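Local coordinates for protein 5'-tyrosyl-DNA phosphodiesterase (Caenorhabditis elegans, PDB 4FVA) that is a magnesium-binding phosphodiesterase of the endonuclease/exonuclease/phosphatase family, built on a DNase I-like fold, at residues S28-M33 with D55-P60; F89-H94 with Q109-S114; I97-S102 with G142-K147; V180-E185 with R217-G222. One frame throughout, in Å; residues are numbered along the deposited sequence.

Interaction 1: S28-M33 with D55-P60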
loop_
_atom_site.group_PDB
_atom_site.type_symbol
_atom_site.label_atom_id
_atom_site.label_comp_id
_atom_site.label_asym_id
_atom_site.label_seq_id
_atom_site.Cartn_x
_atom_site.Cartn_y
_atom_site.Cartn_z
ATOM N N SER A 28 -8.713 -13.129 16.266
ATOM C CA SER A 28 -9.890 -12.608 15.565
ATOM C C SER A 28 -9.618 -12.377 14.077
ATOM O O SER A 28 -10.196 -11.471 13.465
ATOM C CB SER A 28 -10.366 -11.298 16.205
ATOM O OG SER A 28 -10.860 -11.510 17.513
ATOM N N LEU A 29 -8.735 -13.187 13.503
ATOM C CA LEU A 29 -8.318 -12.999 12.115
ATOM C C LEU A 29 -9.490 -12.992 11.112
ATOM O O LEU A 29 -9.551 -12.143 10.213
ATOM C CB LEU A 29 -7.259 -14.030 11.719
ATOM C CG LEU A 29 -6.717 -13.891 10.292
ATOM C CD1 LEU A 29 -6.042 -12.529 10.112
ATOM C CD2 LEU A 29 -5.724 -15.033 9.957
ATOM N N LEU A 30 -10.383 -13.974 11.217
ATOM C CA LEU A 30 -11.506 -14.043 10.285
ATOM C C LEU A 30 -12.402 -12.820 10.413
ATOM O O LEU A 30 -12.734 -12.176 9.421
ATOM C CB LEU A 30 -12.315 -15.338 10.460
ATOM C CG LEU A 30 -13.508 -15.476 9.490
ATOM C CD1 LEU A 30 -13.056 -15.389 8.044
ATOM C CD2 LEU A 30 -14.209 -16.805 9.696
ATOM N N THR A 31 -12.769 -12.467 11.638
ATOM C CA THR A 31 -13.616 -11.298 11.830
ATOM C C THR A 31 -12.940 -10.050 11.263
ATOM O O THR A 31 -13.594 -9.208 10.623
ATOM C CB THR A 31 -13.960 -11.095 13.322
ATOM O OG1 THR A 31 -14.717 -12.212 13.794
ATOM C CG2 THR A 31 -14.768 -9.829 13.533
ATOM N N ARG A 32 -11.636 -9.935 11.499
ATOM C CA ARG A 32 -10.875 -8.780 11.029
ATOM C C ARG A 32 -10.792 -8.741 9.495
ATOM O O ARG A 32 -10.921 -7.672 8.891
ATOM C CB ARG A 32 -9.477 -8.728 11.673
ATOM C CG ARG A 32 -9.477 -8.438 13.196
ATOM C CD ARG A 32 -8.104 -8.696 13.857
ATOM N NE ARG A 32 -7.051 -8.215 12.989
ATOM C CZ ARG A 32 -6.021 -8.928 12.556
ATOM N NH1 ARG A 32 -5.829 -10.168 12.984
ATOM N NH2 ARG A 32 -5.156 -8.365 11.718
ATOM N N MET A 33 -10.591 -9.897 8.862
ATOM C CA MET A 33 -10.522 -9.912 7.394
ATOM C C MET A 33 -11.888 -9.565 6.780
ATOM O O MET A 33 -11.959 -8.889 5.763
ATOM C CB MET A 33 -10.004 -11.249 6.852
ATOM C CG MET A 33 -8.553 -11.583 7.239
ATOM S SD MET A 33 -7.364 -10.302 6.791
ATOM C CE MET A 33 -7.425 -9.295 8.262
ATOM N N ASP A 55 -2.584 -16.899 4.012
ATOM C CA ASP A 55 -3.504 -17.868 3.411
ATOM C C ASP A 55 -4.705 -18.121 4.307
ATOM O O ASP A 55 -5.831 -18.282 3.837
ATOM C CB ASP A 55 -2.786 -19.185 3.121
ATOM C CG ASP A 55 -1.752 -19.059 2.020
ATOM O OD1 ASP A 55 -1.897 -18.184 1.137
ATOM O OD2 ASP A 55 -0.760 -19.812 2.068
ATOM N N ARG A 56 -4.450 -18.170 5.607
ATOM C CA ARG A 56 -5.496 -18.482 6.575
ATOM C C ARG A 56 -6.577 -17.411 6.638
ATOM O O ARG A 56 -6.287 -16.222 6.847
ATOM C CB ARG A 56 -4.883 -18.689 7.959
ATOM C CG ARG A 56 -5.903 -18.928 9.068
ATOM C CD ARG A 56 -5.201 -19.026 10.417
ATOM N NE ARG A 56 -6.094 -18.650 11.513
ATOM C CZ ARG A 56 -5.685 -18.043 12.622
ATOM N NH1 ARG A 56 -4.399 -17.755 12.783
ATOM N NH2 ARG A 56 -6.559 -17.719 13.565
ATOM N N ASP A 57 -7.826 -17.838 6.483
ATOM C CA ASP A 57 -8.964 -16.933 6.582
ATOM C C ASP A 57 -8.921 -15.857 5.497
ATOM O O ASP A 57 -9.336 -14.718 5.718
ATOM C CB ASP A 57 -9.027 -16.285 7.975
ATOM C CG ASP A 57 -9.418 -17.281 9.067
ATOM O OD1 ASP A 57 -10.135 -18.247 8.744
ATOM O OD2 ASP A 57 -9.021 -17.090 10.242
ATOM N N LEU A 58 -8.431 -16.232 4.321
ATOM C CA LEU A 58 -8.315 -15.291 3.215
ATOM C C LEU A 58 -9.659 -15.089 2.491
ATOM O O LEU A 58 -9.847 -14.111 1.753
ATOM C CB LEU A 58 -7.233 -15.781 2.253
ATOM C CG LEU A 58 -6.890 -14.900 1.057
ATOM C CD1 LEU A 58 -6.282 -13.573 1.509
ATOM C CD2 LEU A 58 -5.915 -15.648 0.170
ATOM N N ALA A 59 -10.610 -15.989 2.730
ATOM C CA ALA A 59 -11.858 -15.989 1.948
ATOM C C ALA A 59 -12.524 -14.620 1.765
ATOM O O ALA A 59 -12.855 -14.232 0.641
ATOM C CB ALA A 59 -12.869 -16.989 2.544
ATOM N N PRO A 60 -12.703 -13.871 2.867
ATOM C CA PRO A 60 -13.388 -12.574 2.744
ATOM C C PRO A 60 -12.646 -11.650 1.797
ATOM O O PRO A 60 -13.277 -10.876 1.089
ATOM C CB PRO A 60 -13.359 -12.016 4.176
ATOM C CG PRO A 60 -13.142 -13.247 5.066
ATOM C CD PRO A 60 -12.268 -14.151 4.245
HETATM O O HOH W 1 -10.230 -16.365 13.143
#

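Interaction 2: F89-H94 with Q109-S114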
loop_
_atom_site.group_PDB
_atom_site.type_symbol
_atom_site.label_atom_id
_atom_site.label_comp_id
_atom_site.label_asym_id
_atom_site.label_seq_id
_atom_site.Cartn_x
_atom_site.Cartn_y
_atom_site.Cartn_z
ATOM N N PHE A 89 -9.198 -2.527 -15.581
ATOM C CA PHE A 89 -7.749 -2.412 -15.690
ATOM C C PHE A 89 -7.253 -3.531 -16.614
ATOM O O PHE A 89 -7.461 -4.714 -16.344
ATOM C CB PHE A 89 -7.134 -2.516 -14.289
ATOM C CG PHE A 89 -5.704 -2.066 -14.196
ATOM C CD1 PHE A 89 -4.665 -2.904 -14.556
ATOM C CD2 PHE A 89 -5.405 -0.794 -13.741
ATOM C CE1 PHE A 89 -3.341 -2.499 -14.445
ATOM C CE2 PHE A 89 -4.072 -0.363 -13.630
ATOM C CZ PHE A 89 -3.043 -1.215 -13.981
ATOM N N ASP A 90 -6.605 -3.149 -17.707
ATOM C CA ASP A 90 -6.071 -4.117 -18.661
ATOM C C ASP A 90 -4.634 -4.436 -18.270
ATOM O O ASP A 90 -3.744 -3.595 -18.420
ATOM C CB ASP A 90 -6.157 -3.551 -20.085
ATOM C CG ASP A 90 -5.775 -4.572 -21.161
ATOM O OD1 ASP A 90 -5.927 -5.796 -20.934
ATOM O OD2 ASP A 90 -5.353 -4.138 -22.255
ATOM N N VAL A 91 -4.409 -5.646 -17.761
ATOM C CA VAL A 91 -3.094 -6.024 -17.248
ATOM C C VAL A 91 -2.170 -6.427 -18.399
ATOM O O VAL A 91 -2.558 -7.211 -19.269
ATOM C CB VAL A 91 -3.166 -7.185 -16.214
ATOM C CG1 VAL A 91 -1.754 -7.637 -15.774
ATOM C CG2 VAL A 91 -4.026 -6.798 -14.985
ATOM N N GLU A 92 -0.967 -5.860 -18.415
ATOM C CA GLU A 92 0.037 -6.218 -19.417
ATOM C C GLU A 92 1.121 -7.131 -18.811
ATOM O O GLU A 92 1.555 -8.095 -19.443
ATOM C CB GLU A 92 0.675 -4.967 -20.023
ATOM C CG GLU A 92 1.697 -5.276 -21.112
ATOM C CD GLU A 92 1.051 -5.782 -22.401
ATOM O OE1 GLU A 92 -0.008 -5.239 -22.796
ATOM O OE2 GLU A 92 1.599 -6.724 -23.016
ATOM N N LYS A 93 1.547 -6.824 -17.587
ATOM C CA LYS A 93 2.578 -7.613 -16.893
ATOM C C LYS A 93 2.331 -7.680 -15.392
ATOM O O LYS A 93 1.887 -6.703 -14.789
ATOM C CB LYS A 93 3.975 -7.005 -17.071
ATOM C CG LYS A 93 4.582 -7.034 -18.462
ATOM C CD LYS A 93 6.050 -6.605 -18.350
ATOM C CE LYS A 93 6.687 -6.391 -19.708
ATOM N NZ LYS A 93 6.087 -5.229 -20.420
ATOM N N HIS A 94 2.657 -8.816 -14.781
ATOM C CA HIS A 94 2.694 -8.891 -13.331
ATOM C C HIS A 94 4.052 -9.444 -12.972
ATOM O O HIS A 94 4.312 -10.615 -13.222
ATOM C CB HIS A 94 1.587 -9.790 -12.778
ATOM C CG HIS A 94 1.580 -9.888 -11.281
ATOM N ND1 HIS A 94 1.188 -11.025 -10.611
ATOM C CD2 HIS A 94 1.935 -8.991 -10.326
ATOM C CE1 HIS A 94 1.277 -10.820 -9.305
ATOM N NE2 HIS A 94 1.727 -9.596 -9.105
ATOM N N GLN A 109 6.336 -5.859 -5.881
ATOM C CA GLN A 109 5.283 -6.412 -6.733
ATOM C C GLN A 109 4.863 -5.348 -7.733
ATOM O O GLN A 109 4.414 -4.267 -7.341
ATOM C CB GLN A 109 4.079 -6.852 -5.889
ATOM C CG GLN A 109 2.922 -7.461 -6.703
ATOM C CD GLN A 109 1.737 -7.825 -5.840
ATOM O OE1 GLN A 109 1.568 -7.270 -4.749
ATOM N NE2 GLN A 109 0.899 -8.751 -6.322
ATOM N N ILE A 110 5.001 -5.646 -9.025
ATOM C CA ILE A 110 4.736 -4.648 -10.058
ATOM C C ILE A 110 3.628 -5.111 -10.974
ATOM O O ILE A 110 3.727 -6.186 -11.576
ATOM C CB ILE A 110 6.004 -4.339 -10.896
ATOM C CG1 ILE A 110 7.115 -3.808 -9.991
ATOM C CG2 ILE A 110 5.723 -3.276 -11.951
ATOM C CD1 ILE A 110 8.476 -3.655 -10.708
ATOM N N LEU A 111 2.553 -4.330 -11.049
ATOM C CA LEU A 111 1.499 -4.629 -12.010
ATOM C C LEU A 111 1.455 -3.473 -12.994
ATOM O O LEU A 111 1.261 -2.315 -12.610
ATOM C CB LEU A 111 0.139 -4.804 -11.326
ATOM C CG LEU A 111 -0.997 -5.440 -12.143
ATOM C CD1 LEU A 111 -0.747 -6.950 -12.330
ATOM C CD2 LEU A 111 -2.372 -5.205 -11.507
ATOM N N GLU A 112 1.643 -3.805 -14.266
ATOM C CA GLU A 112 1.655 -2.834 -15.351
ATOM C C GLU A 112 0.416 -3.059 -16.207
ATOM O O GLU A 112 0.087 -4.207 -16.541
ATOM C CB GLU A 112 2.914 -3.021 -16.211
ATOM C CG GLU A 112 2.945 -2.170 -17.471
ATOM C CD GLU A 112 4.081 -2.548 -18.410
ATOM O OE1 GLU A 112 5.073 -3.167 -17.959
ATOM O OE2 GLU A 112 3.955 -2.263 -19.619
ATOM N N GLY A 113 -0.268 -1.979 -16.570
ATOM C CA GLY A 113 -1.431 -2.112 -17.422
ATOM C C GLY A 113 -1.896 -0.749 -17.863
ATOM O O GLY A 113 -1.111 0.188 -17.969
ATOM N N SER A 114 -3.180 -0.639 -18.147
ATOM C CA SER A 114 -3.759 0.652 -18.468
ATOM C C SER A 114 -5.232 0.660 -18.098
ATOM O O SER A 114 -5.882 -0.395 -18.063
ATOM C CB SER A 114 -3.555 0.994 -19.943
ATOM O OG SER A 114 -4.322 0.147 -20.762
HETATM O O HOH W 2 7.544 -2.751 -19.098
#

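Interaction 3: I97-S102 with G142-K147. With EDO (1,2-ethanediol), chain E.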
loop_
_atom_site.group_PDB
_atom_site.type_symbol
_atom_site.label_atom_id
_atom_site.label_comp_id
_atom_site.label_asym_id
_atom_site.label_seq_id
_atom_site.Cartn_x
_atom_site.Cartn_y
_atom_site.Cartn_z
ATOM N N ILE A 97 9.502 -8.970 -7.905
ATOM C CA ILE A 97 10.941 -8.972 -7.704
ATOM C C ILE A 97 11.236 -9.250 -6.249
ATOM O O ILE A 97 10.817 -8.486 -5.365
ATOM C CB ILE A 97 11.565 -7.617 -8.056
ATOM C CG1 ILE A 97 11.187 -7.205 -9.484
ATOM C CG2 ILE A 97 13.085 -7.673 -7.855
ATOM C CD1 ILE A 97 11.641 -5.806 -9.835
ATOM N N HIS A 98 11.962 -10.338 -5.998
ATOM C CA HIS A 98 12.387 -10.677 -4.637
ATOM C C HIS A 98 13.627 -9.884 -4.234
ATOM O O HIS A 98 14.648 -9.921 -4.922
ATOM C CB HIS A 98 12.631 -12.189 -4.523
ATOM C CG HIS A 98 11.377 -13.007 -4.566
ATOM N ND1 HIS A 98 10.615 -13.156 -5.709
ATOM C CD2 HIS A 98 10.763 -13.751 -3.612
ATOM C CE1 HIS A 98 9.574 -13.927 -5.449
ATOM N NE2 HIS A 98 9.642 -14.307 -4.183
ATOM N N PHE A 99 13.527 -9.128 -3.138
ATOM C CA PHE A 99 14.678 -8.393 -2.639
ATOM C C PHE A 99 15.749 -9.399 -2.236
ATOM O O PHE A 99 15.522 -10.265 -1.386
ATOM C CB PHE A 99 14.311 -7.505 -1.452
ATOM C CG PHE A 99 13.333 -6.408 -1.782
ATOM C CD1 PHE A 99 13.449 -5.682 -2.957
ATOM C CD2 PHE A 99 12.332 -6.063 -0.882
ATOM C CE1 PHE A 99 12.560 -4.651 -3.248
ATOM C CE2 PHE A 99 11.430 -5.035 -1.164
ATOM C CZ PHE A 99 11.549 -4.329 -2.345
ATOM N N GLN A 100 16.914 -9.276 -2.854
ATOM C CA GLN A 100 18.022 -10.201 -2.637
ATOM C C GLN A 100 18.520 -10.151 -1.190
ATOM O O GLN A 100 18.889 -11.177 -0.616
ATOM C CB GLN A 100 19.130 -9.881 -3.650
ATOM C CG GLN A 100 18.691 -10.238 -5.091
ATOM C CD GLN A 100 19.735 -9.939 -6.169
ATOM O OE1 GLN A 100 20.704 -9.212 -5.940
ATOM N NE2 GLN A 100 19.505 -10.462 -7.368
ATOM N N ASN A 101 18.497 -8.960 -0.595
ATOM C CA ASN A 101 18.998 -8.754 0.762
ATOM C C ASN A 101 17.959 -9.001 1.858
ATOM O O ASN A 101 18.206 -8.699 3.026
ATOM C CB ASN A 101 19.522 -7.325 0.909
ATOM C CG ASN A 101 18.395 -6.306 1.025
ATOM O OD1 ASN A 101 17.220 -6.634 0.815
ATOM N ND2 ASN A 101 18.745 -5.063 1.330
ATOM N N SER A 102 16.789 -9.514 1.499
ATOM C CA SER A 102 15.741 -9.696 2.506
ATOM C C SER A 102 15.769 -11.060 3.199
ATOM O O SER A 102 15.912 -12.106 2.557
ATOM C CB SER A 102 14.349 -9.474 1.920
ATOM O OG SER A 102 13.389 -9.597 2.956
ATOM N N GLY A 142 15.921 2.579 -1.879
ATOM C CA GLY A 142 16.740 3.117 -2.957
ATOM C C GLY A 142 16.519 2.330 -4.235
ATOM O O GLY A 142 16.298 2.898 -5.310
ATOM N N PHE A 143 16.522 1.011 -4.104
ATOM C CA PHE A 143 16.281 0.130 -5.228
ATOM C C PHE A 143 14.915 0.410 -5.828
ATOM O O PHE A 143 14.771 0.508 -7.053
ATOM C CB PHE A 143 16.390 -1.329 -4.772
ATOM C CG PHE A 143 16.031 -2.335 -5.828
ATOM C CD1 PHE A 143 16.993 -2.823 -6.707
ATOM C CD2 PHE A 143 14.723 -2.801 -5.941
ATOM C CE1 PHE A 143 16.653 -3.756 -7.696
ATOM C CE2 PHE A 143 14.374 -3.736 -6.915
ATOM C CZ PHE A 143 15.339 -4.216 -7.793
ATOM N N CYS A 144 13.906 0.557 -4.980
ATOM C CA CYS A 144 12.568 0.828 -5.498
ATOM C C CYS A 144 12.536 2.148 -6.261
ATOM O O CYS A 144 11.944 2.239 -7.333
ATOM C CB CYS A 144 11.529 0.832 -4.372
ATOM S SG CYS A 144 11.235 -0.805 -3.664
ATOM N N MET A 145 13.184 3.169 -5.714
ATOM C CA MET A 145 13.188 4.476 -6.376
ATOM C C MET A 145 13.923 4.430 -7.725
ATOM O O MET A 145 13.506 5.064 -8.698
ATOM C CB MET A 145 13.750 5.560 -5.445
ATOM C CG MET A 145 12.738 6.079 -4.392
ATOM S SD MET A 145 11.179 6.642 -5.140
ATOM C CE MET A 145 10.203 7.079 -3.701
ATOM N N ASP A 146 14.994 3.653 -7.797
ATOM C CA ASP A 146 15.695 3.483 -9.058
ATOM C C ASP A 146 14.786 2.849 -10.094
ATOM O O ASP A 146 14.792 3.229 -11.268
ATOM C CB ASP A 146 16.958 2.642 -8.869
ATOM C CG ASP A 146 18.053 3.388 -8.112
ATOM O OD1 ASP A 146 18.011 4.631 -8.060
ATOM O OD2 ASP A 146 18.970 2.724 -7.585
ATOM N N LYS A 147 14.001 1.874 -9.652
ATOM C CA LYS A 147 13.069 1.197 -10.529
ATOM C C LYS A 147 11.995 2.158 -11.025
ATOM O O LYS A 147 11.650 2.159 -12.212
ATOM C CB LYS A 147 12.450 0.001 -9.804
ATOM C CG LYS A 147 11.499 -0.837 -10.651
ATOM C CD LYS A 147 12.187 -1.365 -11.901
ATOM C CE LYS A 147 11.331 -2.404 -12.615
ATOM N NZ LYS A 147 9.969 -1.899 -12.968
HETATM C C1 EDO E . 18.073 -5.497 -2.740
HETATM O O1 EDO E . 18.685 -4.199 -2.847
HETATM C C2 EDO E . 17.577 -5.925 -4.128
HETATM O O2 EDO E . 17.320 -7.335 -4.172
#

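Interaction 4: V180-E185 with R217-G222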
loop_
_atom_site.group_PDB
_atom_site.type_symbol
_atom_site.label_atom_id
_atom_site.label_comp_id
_atom_site.label_asym_id
_atom_site.label_seq_id
_atom_site.Cartn_x
_atom_site.Cartn_y
_atom_site.Cartn_z
ATOM N N VAL A 180 8.618 12.869 -8.732
ATOM C CA VAL A 180 7.954 11.908 -7.851
ATOM C C VAL A 180 7.637 12.589 -6.522
ATOM O O VAL A 180 8.544 13.096 -5.852
ATOM C CB VAL A 180 8.831 10.660 -7.560
ATOM C CG1 VAL A 180 8.125 9.737 -6.566
ATOM C CG2 VAL A 180 9.165 9.908 -8.842
ATOM N N LYS A 181 6.366 12.564 -6.121
ATOM C CA LYS A 181 5.935 13.220 -4.901
ATOM C C LYS A 181 5.256 12.267 -3.952
ATOM O O LYS A 181 4.628 11.289 -4.368
ATOM C CB LYS A 181 4.966 14.372 -5.193
ATOM C CG LYS A 181 5.586 15.565 -5.905
ATOM C CD LYS A 181 4.555 16.685 -6.081
ATOM C CE LYS A 181 5.212 17.967 -6.577
ATOM N NZ LYS A 181 5.995 17.735 -7.815
ATOM N N ASP A 182 5.356 12.602 -2.669
ATOM C CA ASP A 182 4.730 11.837 -1.612
ATOM C C ASP A 182 3.288 12.314 -1.484
ATOM O O ASP A 182 3.028 13.499 -1.271
ATOM C CB ASP A 182 5.511 12.061 -0.316
ATOM C CG ASP A 182 4.903 11.349 0.866
ATOM O OD1 ASP A 182 3.659 11.299 0.941
ATOM O OD2 ASP A 182 5.671 10.881 1.741
ATOM N N ALA A 183 2.347 11.391 -1.638
ATOM C CA ALA A 183 0.923 11.741 -1.661
ATOM C C ALA A 183 0.474 12.506 -0.418
ATOM O O ALA A 183 -0.263 13.488 -0.516
ATOM C CB ALA A 183 0.066 10.485 -1.867
ATOM N N TRP A 184 0.893 12.051 0.755
ATOM C CA TRP A 184 0.508 12.741 1.974
ATOM C C TRP A 184 1.023 14.171 2.038
ATOM O O TRP A 184 0.303 15.083 2.464
ATOM C CB TRP A 184 0.979 11.988 3.210
ATOM C CG TRP A 184 0.740 12.768 4.467
ATOM C CD1 TRP A 184 -0.462 12.975 5.093
ATOM C CD2 TRP A 184 1.731 13.419 5.276
ATOM N NE1 TRP A 184 -0.278 13.729 6.230
ATOM C CE2 TRP A 184 1.058 14.008 6.370
ATOM C CE3 TRP A 184 3.120 13.559 5.182
ATOM C CZ2 TRP A 184 1.729 14.735 7.361
ATOM C CZ3 TRP A 184 3.786 14.287 6.168
ATOM C CH2 TRP A 184 3.089 14.858 7.244
ATOM N N GLU A 185 2.284 14.349 1.656
ATOM C CA GLU A 185 2.891 15.673 1.615
ATOM C C GLU A 185 2.203 16.572 0.605
ATOM O O GLU A 185 1.854 17.704 0.920
ATOM C CB GLU A 185 4.377 15.575 1.276
ATOM C CG GLU A 185 5.252 14.994 2.369
ATOM C CD GLU A 185 6.682 14.861 1.898
ATOM O OE1 GLU A 185 7.533 14.360 2.662
ATOM O OE2 GLU A 185 6.952 15.269 0.749
ATOM N N ARG A 217 3.120 4.687 3.003
ATOM C CA ARG A 217 3.219 5.857 2.136
ATOM C C ARG A 217 2.908 5.514 0.692
ATOM O O ARG A 217 3.030 4.362 0.271
ATOM C CB ARG A 217 4.620 6.477 2.212
ATOM C CG ARG A 217 5.085 6.803 3.636
ATOM C CD ARG A 217 6.406 7.562 3.639
ATOM N NE ARG A 217 6.942 7.708 5.000
ATOM C CZ ARG A 217 7.975 8.483 5.324
ATOM N NH1 ARG A 217 8.598 9.194 4.390
ATOM N NH2 ARG A 217 8.387 8.549 6.581
ATOM N N LEU A 218 2.516 6.535 -0.060
ATOM C CA LEU A 218 2.267 6.399 -1.485
ATOM C C LEU A 218 2.980 7.525 -2.214
ATOM O O LEU A 218 2.797 8.698 -1.884
ATOM C CB LEU A 218 0.764 6.475 -1.768
ATOM C CG LEU A 218 0.057 5.124 -1.683
ATOM C CD1 LEU A 218 -1.469 5.290 -1.716
ATOM C CD2 LEU A 218 0.551 4.206 -2.820
ATOM N N TYR A 219 3.796 7.156 -3.193
ATOM C CA TYR A 219 4.468 8.120 -4.046
ATOM C C TYR A 219 3.864 8.004 -5.426
ATOM O O TYR A 219 3.389 6.922 -5.806
ATOM C CB TYR A 219 5.970 7.827 -4.115
ATOM C CG TYR A 219 6.676 7.944 -2.792
ATOM C CD1 TYR A 219 6.790 6.857 -1.943
ATOM C CD2 TYR A 219 7.224 9.153 -2.387
ATOM C CE1 TYR A 219 7.431 6.969 -0.719
ATOM C CE2 TYR A 219 7.869 9.276 -1.174
ATOM C CZ TYR A 219 7.968 8.177 -0.345
ATOM O OH TYR A 219 8.613 8.288 0.863
ATOM N N TRP A 220 3.866 9.101 -6.183
ATOM C CA TRP A 220 3.439 9.001 -7.576
ATOM C C TRP A 220 4.157 9.956 -8.520
ATOM O O TRP A 220 4.731 10.969 -8.108
ATOM C CB TRP A 220 1.919 9.158 -7.701
ATOM C CG TRP A 220 1.450 10.536 -8.068
ATOM C CD1 TRP A 220 0.958 10.936 -9.281
ATOM C CD2 TRP A 220 1.397 11.690 -7.212
ATOM N NE1 TRP A 220 0.608 12.267 -9.232
ATOM C CE2 TRP A 220 0.865 12.753 -7.976
ATOM C CE3 TRP A 220 1.746 11.926 -5.880
ATOM C CZ2 TRP A 220 0.678 14.041 -7.446
ATOM C CZ3 TRP A 220 1.553 13.201 -5.354
ATOM C CH2 TRP A 220 1.026 14.240 -6.135
ATOM N N SER A 221 4.111 9.612 -9.797
ATOM C CA SER A 221 4.549 10.504 -10.845
ATOM C C SER A 221 3.512 10.399 -11.927
ATOM O O SER A 221 2.872 9.350 -12.061
ATOM C CB SER A 221 5.909 10.076 -11.381
ATOM O OG SER A 221 6.216 10.777 -12.566
ATOM N N GLY A 222 3.338 11.470 -12.697
ATOM C CA GLY A 222 2.408 11.430 -13.808
ATOM C C GLY A 222 1.602 12.690 -14.019
ATOM O O GLY A 222 1.778 13.681 -13.306
HETATM O O HOH W 3 2.022 8.900 1.551
#

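Interaction 1: S28-M33 with D55-P60
L29 meets R56 and D57 where the first turn of helix 29-43 leans on the loop ahead of helix 59-62. Its CD2 methyl lies 3.4 Å from R56 O and over one face of the R56 guanidinium, offset toward the rim. With CG turned away from the backbone N (chi1 -178°), the leucine reaches across to the arginine. R56 NE pairs with D57 OD2 at 3.6 Å within its own loop. Next, L30 N donates to a water at 3.1 Å, and the same water donates to D57 OD2 at 3.2 Å. The D57 carboxylate faces the first turn of the helix, where the dipole probably favours its negative charge. In this DNase I-like fold the loop follows the strand carrying the magnesium ligand E52; a type II turn from D55 to L58 directs D57 at the helix. The side chains of L30 and P60 cross at about a right angle, L30 CD1 lying 3.7 Å from P60 CG. R32 NH2 bonds to the carbonyl oxygen of D22, also at the magnesium site. M33 CG sits 3.6 Å from D57 O and M33 CB 4.1 Å from P60 CG, while bends at chi2 and chi3 carry the sulfur off from P60.

Interaction 2: F89-H94 with Q109-S114
V91 and H94 pack with L111 on one face of this strand pair, and at its end the F89 ring lies against the bare backbone of G113, CE1 coming 3.6 Å from G113 CA. V91 CG1 meets L111 CD1 at 3.7 Å, the two side chains crossing at about a right angle, and the same CD1 lies obliquely against the H94 ring. At the far end, Q109 NE2 donates to H94 NE2 over 3.0 Å, nearly straight at 165°; the donor is tilted somewhat from the imidazole plane, while the acceptor lies in the amide plane. T81 and Y71 hold the Q109 amide from outside. The two strands form a beta hairpin whose antiparallel register slips by one residue at a classic beta bulge: E92 N (2.7 Å) and K93 N (3.2 Å) both donate to E112 O. Here the face of K93 and E112 opens toward solvent. K93 runs alongside E112, pointing the same way, and its NZ makes a salt bridge of 3.4 Å to E112 OE1, weak as a hydrogen bond. A water that accepts from K93 NZ donates to E112 OE1 at 2.8 Å. E112 OE2 is paired with K119, and the exposed E92 side chain, bent at chi2, runs beside that of E112.

Interaction 3: I97-S102 with G142-K147
F99, just past the end of strand 90-98, reaches to the flank of helix 134-154, where F143 and C144 receive its ring. Its CB lies 4.1 Å from O2 of a bound 1,2-ethanediol, probably from the crystallisation liquor. With CG placed opposite the carbonyl carbon (chi1 -64°), the ring is carried toward the helix and presents one corner to it. CE1 approaches F143 CD2 at 3.9 Å; that atom lies at the edge of the F99 ring, near its plane, whereas CE1 comes obliquely onto the F143 ring. CZ, the tip, meets C144 SG at 3.8 Å in a sulfur-aromatic contact in which the sulfur stands oblique to the ring, 72° off its normal. I97 adds a further apolar touch, its CG2 being 4.1 Å from F143 CZ, and its CD1 comes 4.4 Å from K147 CE. The diol places C2 over one face of the F143 ring, offset toward the rim, and accepts from Q100 N, although the modelled separation is too short to be trusted. F99 to S102 form a type I turn, and N101 is bonded to Q136 and Q140 of the same helix. Here helix 134-154 lies against the sheet: F99 also packs on L108 and T125 of the adjoining strands 107-115 and 118-126, while K147 touches I110 and L123.

Interaction 4: V180-E185 with R217-G222
K181 and W220 form a hydrogen-bonded antiparallel pair, a short bridge by which strand 181-182 docks on strand 212-221 of the larger sheet of this DNase I-like fold. K181 N donates to W220 O at 3.0 Å, and W220 N returns to K181 O at 2.9 Å. Two residues on, A183 N reaches L218 O at 2.7 Å, almost straight at 170°, just as the chain turns into helix 183-186. Round these bonds, W220 CZ3 touches K181 CB at 3.6 Å. On the other face, Y219 CE2 lies 3.7 Å from D182 CB; V180 CG1 meets Y219 CB at 3.8 Å. Farther out, V180 and Y219 pack on helix 134-154, A183 and W220 on strand 226-232, and the W220 indole is fixed by NE1 bonding to L224 O. D182 is the N-cap of the short helix: its CG stands opposite its own backbone N (chi1 178°), which leaves OD1 to take weak bonds from W184 N and E185 N. OD2 forms a salt bridge with R214; R217, whose NE bonds to R214 O, is near only as a charge, no N-H aimed at that oxygen. A water donates to D182 OD1 and accepts from L218 N at 2.9 Å.

Interaction 1 comes first along the chain and stands apart, its centre 26 to 30 Å from those of the other three and across the chain's centre from interaction 4; it is the one beside the strand bearing the magnesium ligand E52. Interactions 2, 3 and 4 all reach the mixed sheet that holds strands 90-98, 107-115 and 212-221, with centres 18 to 19 Å apart. Interactions 2 and 3 share strand 90-98, alternate in sequence and touch where I110 CD1 packs on I97 CD1. Interaction 4 closes last. Helix 134-154, touching I110 through K147 and Y219 through M145, thus probably packs along one face of that sheet, as in the layered DNase I-like fold.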